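Side-chain contact in bifunctional pinoresinol-lariciresinol reductase 1 (Thuja plicata, PDB 1QYD), which reduces pinoresinol to lariciresinol and then lariciresinol to secoisolariciresinol, in sequential NADPH-dependent and enantioselective steps of lignan biosynthesis: residues A[46-49]-A[50-53]. Residues are numbered along the deposited sequence; the frame is centred on the assembly and turned at random.
Sequences VQML and LYFK
Met48 lays CG and SD over one face of the Phe52 ring, one turn further along helix 43-53, the crossover helix between the parallel strands 31-34 and 58-60 of the Rossmann-type NADPH-binding fold. Met48 CG forms a CH-pi contact 4.1 Å from the centroid of the Phe52 ring, offset toward the CE1-CZ rim. Beside it, Met48 SD stands 4.4 Å from the same centroid, close to the ring normal, in a Met-aromatic contact. A chi1 of -172° sets Met48 CG beside the carbonyl carbon, on the side of the helix where Phe52 lies, and the bend at chi2 brings SD between the Phe52 face and the Tyr51 edge. A second Met-aromatic contact follows, of different geometry: Met48 SD meets the edge of the Tyr51 ring, 3.9 Å from its CD2, while the methionine and tyrosine side chains run alongside one another. Leu49 CD2 adds a looser apolar touch to Phe52 CD1.

The buried pair Leu49 and Phe52 faces the body of the domain, Leu49 resting on Leu59 and on Thr13, a probable NADP(+)-binding residue, and Phe52 on Lys18 and Val21 of helix 17-26. Were Phe52 shortened to an alanine, Met48 CG and SD would probably lose the ring face they pack on, and a gap is likely to open beside Val21.

On the more exposed flank, Val46 CG1 comes within 4.2 Å of Leu50 CD2. Beneath these side chains runs the polar backbone of the helix, where Leu50 N, Phe52 N and Lys53 N give their hydrogens to Val46 O, Met48 O and Leu49 O, the i+4 to i pattern of an alpha-helix. The bond from Tyr51 N to Gln47 O is 2.9 Å long and more bent, 135° at the hydrogen.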
ATOM      1  N   VAL A  46      15.469   6.553  20.368  1.00 15.76           N
ATOM      2  CA  VAL A  46      15.847   6.009  21.662  1.00 13.80           C
ATOM      3  C   VAL A  46      15.936   7.061  22.756  1.00 15.71           C
ATOM      4  O   VAL A  46      15.359   6.866  23.830  1.00 21.96           O
ATOM      5  CB  VAL A  46      17.203   5.223  21.507  1.00 11.86           C
ATOM      6  CG1 VAL A  46      17.778   4.782  22.848  1.00  2.05           C
ATOM      7  CG2 VAL A  46      16.933   3.955  20.680  1.00  2.00           C
ATOM      8  N   GLN A  47      16.575   8.207  22.505  1.00 13.03           N
ATOM      9  CA  GLN A  47      16.807   9.215  23.550  1.00  7.88           C
ATOM     10  C   GLN A  47      15.564   9.902  24.024  1.00  2.00           C
ATOM     11  O   GLN A  47      15.562  10.517  25.084  1.00  2.00           O
ATOM     12  CB  GLN A  47      17.804  10.283  23.060  1.00 14.95           C
ATOM     13  CG  GLN A  47      19.287   9.867  23.045  1.00 24.52           C
ATOM     14  CD  GLN A  47      20.247  10.726  22.219  1.00 30.17           C
ATOM     15  OE1 GLN A  47      21.441  10.825  22.522  1.00 33.30           O
ATOM     16  NE2 GLN A  47      19.779  11.337  21.125  1.00 36.76           N
ATOM     17  N   MET A  48      14.531   9.756  23.192  1.00  3.89           N
ATOM     18  CA  MET A  48      13.203  10.277  23.444  1.00  4.15           C
ATOM     19  C   MET A  48      12.566   9.230  24.298  1.00  7.20           C
ATOM     20  O   MET A  48      11.964   9.572  25.301  1.00 14.85           O
ATOM     21  CB  MET A  48      12.438  10.420  22.159  1.00 11.29           C
ATOM     22  CG  MET A  48      11.097  11.138  22.257  1.00 15.91           C
ATOM     23  SD  MET A  48      11.120  12.680  23.223  1.00 31.01           S
ATOM     24  CE  MET A  48      11.170  13.947  21.972  1.00 25.35           C
ATOM     25  N   LEU A  49      12.647   7.950  23.948  1.00  8.01           N
ATOM     26  CA  LEU A  49      12.178   6.899  24.843  1.00  5.93           C
ATOM     27  C   LEU A  49      12.831   7.017  26.218  1.00  7.11           C
ATOM     28  O   LEU A  49      12.137   7.070  27.234  1.00  3.23           O
ATOM     29  CB  LEU A  49      12.508   5.579  24.230  1.00  7.10           C
ATOM     30  CG  LEU A  49      11.720   5.247  23.013  1.00  2.00           C
ATOM     31  CD1 LEU A  49      12.407   4.155  22.262  1.00  2.58           C
ATOM     32  CD2 LEU A  49      10.336   4.863  23.411  1.00  2.00           C
ATOM     33  N   LEU A  50      14.165   7.143  26.262  1.00  5.86           N
ATOM     34  CA  LEU A  50      14.848   7.437  27.521  1.00  8.71           C
ATOM     35  C   LEU A  50      14.348   8.681  28.245  1.00  8.57           C
ATOM     36  O   LEU A  50      14.221   8.733  29.474  1.00  3.02           O
ATOM     37  CB  LEU A  50      16.326   7.574  27.231  1.00  9.81           C
ATOM     38  CG  LEU A  50      17.262   6.385  27.412  1.00  5.93           C
ATOM     39  CD1 LEU A  50      16.640   5.015  27.095  1.00  4.28           C
ATOM     40  CD2 LEU A  50      18.440   6.735  26.547  1.00  2.00           C
ATOM     41  N   TYR A  51      14.041   9.692  27.418  1.00 16.52           N
ATOM     42  CA  TYR A  51      13.439  10.921  27.910  1.00 16.51           C
ATOM     43  C   TYR A  51      12.063  10.603  28.463  1.00 12.24           C
ATOM     44  O   TYR A  51      11.782  11.014  29.578  1.00 15.50           O
ATOM     45  CB  TYR A  51      13.272  12.011  26.815  1.00 16.28           C
ATOM     46  CG  TYR A  51      12.633  13.230  27.457  1.00 16.03           C
ATOM     47  CD1 TYR A  51      13.205  13.786  28.623  1.00 14.46           C
ATOM     48  CD2 TYR A  51      11.405  13.690  26.975  1.00 17.66           C
ATOM     49  CE1 TYR A  51      12.533  14.785  29.331  1.00 19.32           C
ATOM     50  CE2 TYR A  51      10.729  14.696  27.678  1.00 24.12           C
ATOM     51  CZ  TYR A  51      11.291  15.230  28.855  1.00 27.18           C
ATOM     52  OH  TYR A  51      10.576  16.166  29.588  1.00 33.21           O
ATOM     53  N   PHE A  52      11.219   9.891  27.717  1.00 12.30           N
ATOM     54  CA  PHE A  52       9.921   9.456  28.185  1.00 12.74           C
ATOM     55  C   PHE A  52      10.098   8.686  29.487  1.00 16.67           C
ATOM     56  O   PHE A  52       9.443   9.003  30.473  1.00 24.85           O
ATOM     57  CB  PHE A  52       9.278   8.567  27.145  1.00  7.30           C
ATOM     58  CG  PHE A  52       8.753   9.256  25.905  1.00  2.00           C
ATOM     59  CD1 PHE A  52       8.736   8.549  24.713  1.00  3.68           C
ATOM     60  CD2 PHE A  52       8.212  10.544  25.959  1.00  7.40           C
ATOM     61  CE1 PHE A  52       8.170   9.110  23.575  1.00  4.25           C
ATOM     62  CE2 PHE A  52       7.642  11.120  24.816  1.00  2.00           C
ATOM     63  CZ  PHE A  52       7.620  10.392  23.627  1.00  2.98           C
ATOM     64  N   LYS A  53      11.080   7.776  29.552  1.00 19.11           N
ATOM     65  CA  LYS A  53      11.357   6.939  30.703  1.00 15.42           C
ATOM     66  C   LYS A  53      11.861   7.753  31.874  1.00 16.38           C
ATOM     67  O   LYS A  53      11.484   7.410  32.982  1.00 23.05           O
ATOM     68  CB  LYS A  53      12.360   5.909  30.237  1.00 17.81           C
ATOM     69  CG  LYS A  53      12.711   4.668  31.048  1.00 14.35           C
ATOM     70  CD  LYS A  53      14.232   4.625  30.982  1.00  9.27           C
ATOM     71  CE  LYS A  53      14.782   3.279  31.257  1.00 10.75           C
ATOM     72  NZ  LYS A  53      14.400   2.412  30.159  1.00 21.61           N
TER